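Local coordinates for hypothetical protein (Anabaena variabilis, PDB 2OBN), which is of unknown function but joins a Rossmann-like domain to a P-loop NTPase-like domain, and so may bind a nucleotide, at residues I304-A309 / A321-E326; P330-V335 / A339-D344. The protein carries 2 engineered substitutions. One frame throughout, in Å; residues are numbered along the deposited sequence.

Contact 1: residues I304-A309 / A321-E326; sequences IALNTA and AHTIAE
Thr323, on helix 313-327, points its side chain at strand 301-307 and divides it between two residues: the methyl goes to Ile304 and the hydroxyl side to Leu306. On the helix, CG2 is anti to the backbone N (OG1 at chi1 -59°), which carries the methyl toward the start of 304-309. There it is held in the fork of Ile304, 3.7 Å from CD1 and 3.8 Å from CG2, so that the end of the long branch and the short branch of the isoleucine both touch one methyl. The two side chains meet at a slant rather than end on. Two residues along the strand, on the same face, Leu306 directs its isopropyl end at the other branch of the threonine. Its CD2 comes 3.4 Å from Thr323 OG1, with CD1 a little farther from the same oxygen at 3.8 Å. Leu279 of helix 279-291 touches both Ile304 and Thr323, Ile283 touches Ile304, and Cys331 packs on both Leu306 and Thr323. Asn307 OD1 accepts from Ala309 N at 3.2 Å with an N-H...O angle of 163°, an Asx turn just past the strand. Strand and helix belong to a beta-alpha-beta unit, and these segments meet by van der Waals packing, with no hydrogen bond across. Because the buried hydroxyl of Thr323 is bonded to Ala319 O, one turn back in its own helix, it can lie against the Leu306 methyls without a polar partner on the strand.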
loop_
_atom_site.group_PDB
_atom_site.type_symbol
_atom_site.label_atom_id
_atom_site.label_comp_id
_atom_site.label_asym_id
_atom_site.label_seq_id
_atom_site.Cartn_x
_atom_site.Cartn_y
_atom_site.Cartn_z
ATOM N N ILE B 304 -18.899 -7.857 16.021
ATOM C CA ILE B 304 -17.951 -6.926 16.549
ATOM C C ILE B 304 -17.189 -7.548 17.705
ATOM O O ILE B 304 -17.793 -8.099 18.617
ATOM C CB ILE B 304 -18.692 -5.620 16.965
ATOM C CG1 ILE B 304 -19.239 -4.939 15.700
ATOM C CG2 ILE B 304 -17.750 -4.665 17.728
ATOM C CD1 ILE B 304 -20.152 -3.807 15.936
ATOM N N ALA B 305 -15.858 -7.482 17.633
ATOM C CA ALA B 305 -14.972 -7.915 18.714
ATOM C C ALA B 305 -14.598 -6.660 19.534
ATOM O O ALA B 305 -13.746 -5.859 19.144
ATOM C CB ALA B 305 -13.759 -8.595 18.176
ATOM N N LEU B 306 -15.243 -6.509 20.680
ATOM C CA LEU B 306 -15.073 -5.337 21.516
ATOM C C LEU B 306 -13.936 -5.501 22.523
ATOM O O LEU B 306 -13.970 -6.403 23.357
ATOM C CB LEU B 306 -16.398 -5.062 22.239
ATOM C CG LEU B 306 -16.611 -3.687 22.852
ATOM C CD1 LEU B 306 -16.635 -2.568 21.798
ATOM C CD2 LEU B 306 -17.924 -3.700 23.640
ATOM N N ASN B 307 -12.926 -4.632 22.438
ATOM C CA ASN B 307 -11.820 -4.659 23.386
ATOM C C ASN B 307 -12.272 -3.846 24.600
ATOM O O ASN B 307 -12.407 -2.616 24.524
ATOM C CB ASN B 307 -10.534 -4.127 22.725
ATOM C CG ASN B 307 -9.317 -4.125 23.663
ATOM O OD1 ASN B 307 -9.447 -4.217 24.872
ATOM N ND2 ASN B 307 -8.121 -3.995 23.082
ATOM N N THR B 308 -12.535 -4.560 25.699
ATOM C CA THR B 308 -12.996 -3.976 26.956
ATOM C C THR B 308 -11.987 -4.130 28.092
ATOM O O THR B 308 -12.333 -3.906 29.241
ATOM C CB THR B 308 -14.286 -4.678 27.444
ATOM O OG1 THR B 308 -13.988 -6.036 27.818
ATOM C CG2 THR B 308 -15.396 -4.653 26.382
ATOM N N ALA B 309 -10.736 -4.465 27.779
ATOM C CA ALA B 309 -9.722 -4.755 28.813
ATOM C C ALA B 309 -9.565 -3.707 29.909
ATOM O O ALA B 309 -9.257 -4.036 31.064
ATOM C CB ALA B 309 -8.367 -5.039 28.156
ATOM N N ALA B 321 -23.425 -5.107 25.518
ATOM C CA ALA B 321 -24.867 -4.957 25.335
ATOM C C ALA B 321 -25.195 -3.713 24.516
ATOM O O ALA B 321 -26.063 -3.748 23.643
ATOM C CB ALA B 321 -25.588 -4.912 26.699
ATOM N N HIS B 322 -24.499 -2.619 24.806
ATOM C CA HIS B 322 -24.687 -1.347 24.087
ATOM C C HIS B 322 -24.292 -1.459 22.618
ATOM O O HIS B 322 -24.958 -0.921 21.754
ATOM C CB HIS B 322 -23.861 -0.232 24.758
ATOM C CG HIS B 322 -24.001 1.109 24.101
ATOM N ND1 HIS B 322 -24.976 2.018 24.462
ATOM C CD2 HIS B 322 -23.290 1.696 23.106
ATOM C CE1 HIS B 322 -24.865 3.101 23.710
ATOM N NE2 HIS B 322 -23.852 2.930 22.877
ATOM N N THR B 323 -23.189 -2.144 22.351
ATOM C CA THR B 323 -22.695 -2.339 20.981
ATOM C C THR B 323 -23.677 -3.158 20.128
ATOM O O THR B 323 -23.844 -2.893 18.952
ATOM C CB THR B 323 -21.325 -3.040 20.995
ATOM O OG1 THR B 323 -20.399 -2.241 21.738
ATOM C CG2 THR B 323 -20.796 -3.267 19.577
ATOM N N ILE B 324 -24.312 -4.150 20.734
ATOM C CA ILE B 324 -25.304 -4.975 20.053
ATOM C C ILE B 324 -26.558 -4.154 19.723
ATOM O O ILE B 324 -27.131 -4.265 18.633
ATOM C CB ILE B 324 -25.693 -6.188 20.935
ATOM C CG1 ILE B 324 -24.503 -7.144 21.024
ATOM C CG2 ILE B 324 -26.940 -6.899 20.387
ATOM C CD1 ILE B 324 -24.630 -8.244 22.076
ATOM N N ALA B 325 -26.998 -3.357 20.688
ATOM C CA ALA B 325 -28.169 -2.512 20.491
ATOM C C ALA B 325 -27.891 -1.510 19.370
ATOM O O ALA B 325 -28.695 -1.359 18.449
ATOM C CB ALA B 325 -28.541 -1.795 21.781
ATOM N N GLU B 326 -26.735 -0.862 19.422
ATOM C CA GLU B 326 -26.398 0.138 18.416
ATOM C C GLU B 326 -26.260 -0.420 17.005
ATOM O O GLU B 326 -26.769 0.171 16.059
ATOM C CB GLU B 326 -25.092 0.838 18.772
ATOM C CG GLU B 326 -24.776 2.034 17.855
ATOM C CD GLU B 326 -23.419 2.616 18.097
ATOM O OE1 GLU B 326 -22.584 1.930 18.718
ATOM O OE2 GLU B 326 -23.179 3.759 17.656
#

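Contact 2: residues P330-V335 / A339-D344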
loop_
_atom_site.group_PDB
_atom_site.type_symbol
_atom_site.label_atom_id
_atom_site.label_comp_id
_atom_site.label_asym_id
_atom_site.label_seq_id
_atom_site.Cartn_x
_atom_site.Cartn_y
_atom_site.Cartn_z
ATOM N N PRO B 330 -23.941 -9.485 16.423
ATOM C CA PRO B 330 -23.329 -10.243 17.507
ATOM C C PRO B 330 -22.061 -9.561 18.022
ATOM O O PRO B 330 -21.326 -8.949 17.240
ATOM C CB PRO B 330 -22.957 -11.565 16.844
ATOM C CG PRO B 330 -23.867 -11.690 15.700
ATOM C CD PRO B 330 -24.128 -10.315 15.217
ATOM N N CYS B 331 -21.796 -9.663 19.318
ATOM C CA CYS B 331 -20.639 -8.976 19.880
ATOM C C CYS B 331 -20.195 -9.499 21.214
ATOM O O CYS B 331 -21.009 -9.817 22.075
ATOM C CB CYS B 331 -20.936 -7.484 20.055
ATOM S SG CYS B 331 -19.666 -6.555 21.009
ATOM N N THR B 332 -18.881 -9.574 21.371
ATOM C CA THR B 332 -18.283 -9.909 22.651
ATOM C C THR B 332 -16.818 -9.513 22.637
ATOM O O THR B 332 -16.275 -9.135 21.602
ATOM C CB THR B 332 -18.391 -11.424 22.985
ATOM O OG1 THR B 332 -18.010 -11.641 24.358
ATOM C CG2 THR B 332 -17.485 -12.250 22.075
ATOM N N ASP B 333 -16.201 -9.594 23.812
ATOM C CA ASP B 333 -14.757 -9.451 23.963
ATOM C C ASP B 333 -14.277 -10.911 23.890
ATOM O O ASP B 333 -14.483 -11.691 24.828
ATOM C CB ASP B 333 -14.418 -8.789 25.299
ATOM C CG ASP B 333 -12.938 -8.536 25.456
ATOM O OD1 ASP B 333 -12.146 -9.301 24.869
ATOM O OD2 ASP B 333 -12.565 -7.587 26.168
ATOM N N VAL B 334 -13.660 -11.288 22.775
ATOM C CA VAL B 334 -13.257 -12.690 22.561
ATOM C C VAL B 334 -12.106 -13.173 23.448
ATOM O O VAL B 334 -11.979 -14.375 23.731
ATOM C CB VAL B 334 -12.940 -12.987 21.066
ATOM C CG1 VAL B 334 -14.112 -12.570 20.190
ATOM C CG2 VAL B 334 -11.658 -12.303 20.605
ATOM N N VAL B 335 -11.270 -12.236 23.869
ATOM C CA VAL B 335 -10.150 -12.529 24.751
ATOM C C VAL B 335 -10.709 -12.774 26.143
ATOM O O VAL B 335 -10.380 -13.758 26.811
ATOM C CB VAL B 335 -9.150 -11.341 24.774
ATOM C CG1 VAL B 335 -8.094 -11.496 25.873
ATOM C CG2 VAL B 335 -8.491 -11.180 23.402
ATOM N N ALA B 339 -14.449 -16.738 22.079
ATOM C CA ALA B 339 -14.749 -16.369 20.703
ATOM C C ALA B 339 -15.970 -17.033 20.070
ATOM O O ALA B 339 -16.312 -16.685 18.931
ATOM C CB ALA B 339 -13.522 -16.644 19.842
ATOM N N ASP B 340 -16.627 -17.970 20.764
ATOM C CA ASP B 340 -17.735 -18.738 20.136
ATOM C C ASP B 340 -18.880 -17.900 19.564
ATOM O O ASP B 340 -19.426 -18.229 18.510
ATOM C CB ASP B 340 -18.281 -19.826 21.082
ATOM C CG ASP B 340 -17.372 -21.063 21.171
ATOM O OD1 ASP B 340 -16.590 -21.340 20.240
ATOM O OD2 ASP B 340 -17.460 -21.782 22.175
ATOM N N VAL B 341 -19.242 -16.832 20.260
ATOM C CA VAL B 341 -20.285 -15.912 19.793
ATOM C C VAL B 341 -19.962 -15.369 18.387
ATOM O O VAL B 341 -20.850 -15.282 17.549
ATOM C CB VAL B 341 -20.492 -14.766 20.821
ATOM C CG1 VAL B 341 -21.274 -13.598 20.245
ATOM C CG2 VAL B 341 -21.187 -15.319 22.080
ATOM N N LEU B 342 -18.700 -15.037 18.121
ATOM C CA LEU B 342 -18.310 -14.523 16.798
ATOM C C LEU B 342 -17.978 -15.632 15.786
ATOM O O LEU B 342 -18.142 -15.440 14.578
ATOM C CB LEU B 342 -17.170 -13.514 16.919
ATOM C CG LEU B 342 -17.464 -12.310 17.817
ATOM C CD1 LEU B 342 -16.261 -11.370 17.851
ATOM C CD2 LEU B 342 -18.723 -11.548 17.389
ATOM N N LEU B 343 -17.523 -16.791 16.267
ATOM C CA LEU B 343 -17.260 -17.919 15.373
ATOM C C LEU B 343 -18.584 -18.389 14.792
ATOM O O LEU B 343 -18.669 -18.658 13.597
ATOM C CB LEU B 343 -16.546 -19.068 16.077
ATOM C CG LEU B 343 -16.285 -20.291 15.174
ATOM C CD1 LEU B 343 -15.454 -19.931 13.941
ATOM C CD2 LEU B 343 -15.593 -21.376 15.981
ATOM N N ASP B 344 -19.615 -18.477 15.633
ATOM C CA ASP B 344 -20.954 -18.829 15.163
ATOM C C ASP B 344 -21.425 -17.830 14.104
ATOM O O ASP B 344 -21.994 -18.234 13.098
ATOM C CB ASP B 344 -21.958 -18.848 16.328
ATOM C CG ASP B 344 -21.708 -19.986 17.307
ATOM O OD1 ASP B 344 -20.995 -20.930 16.938
ATOM O OD2 ASP B 344 -22.247 -19.961 18.444
#
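Leu342 leaves its helix with CG anti to the carbonyl carbon (chi1 -58°) and the chain then extended (chi2 -180°), a course that brings both methyls to segment 330-335. CD1 meets Val334 CG1, itself anti to its carbonyl carbon at chi1 -53°, and the two side chains cross at about a right angle. At 3.4 Å this carbon pair is closer than ordinary van der Waals contact. The other methyl, CD2, reaches the beginning of the segment and rests 3.7 Å from Pro330 O, so one leucine spans from the proline to the valine. Beside it, Val341 faces the strand: its CB lies 4.1 Å from Thr332 CG2, the two side chains meeting obliquely, while its CG1 approaches the Pro330 ring at CB, 4.3 Å away. At the tight end of the contact Val334 CB and Ala339 CB are 3.9 Å apart, where the backbones come nearest. No hydrogen bond links the two segments; apolar side chains do the joining. Asp333, at the N-cap position, takes no part across the contact; its OD1 accepts a weak capping bond from Val335 N (3.2 Å) and a hydrogen bond from Arg336 N. Leu173 of helix 166-179 packs on Ala339 and Leu342, and Arg180 makes salt bridges to Asp340 and Asp344. Strand 331-332, an outermost strand of its parallel sheet within the chain, thus has helix 340-347 against one face, with helix 166-179 packing on it, while Cys331, on the other face, touches Ile320, Thr323 and Ile324 of helix 313-327.

In the fold
The chain follows strand 301-307, turns through a loop into helix 313-327 and folds back, and contact 1 closes this excursion. The chain then enters strand 331-332, passes through the short helix 334-337 and doubles back along helix 340-347, where contact 2 closes a much shorter connection. The two are in series, neither enclosing the other, with centres about 10 Å apart. They share the parallel sheet of the P-loop domain, in which strands 301-307 and 331-332 are neighbours: Ile304 N lies 2.9 Å from Pro330 O, a probable hydrogen bond, and Thr308 OG1 probably bonds Asp333 OD2. Together they fasten one helix to each face of this sheet edge.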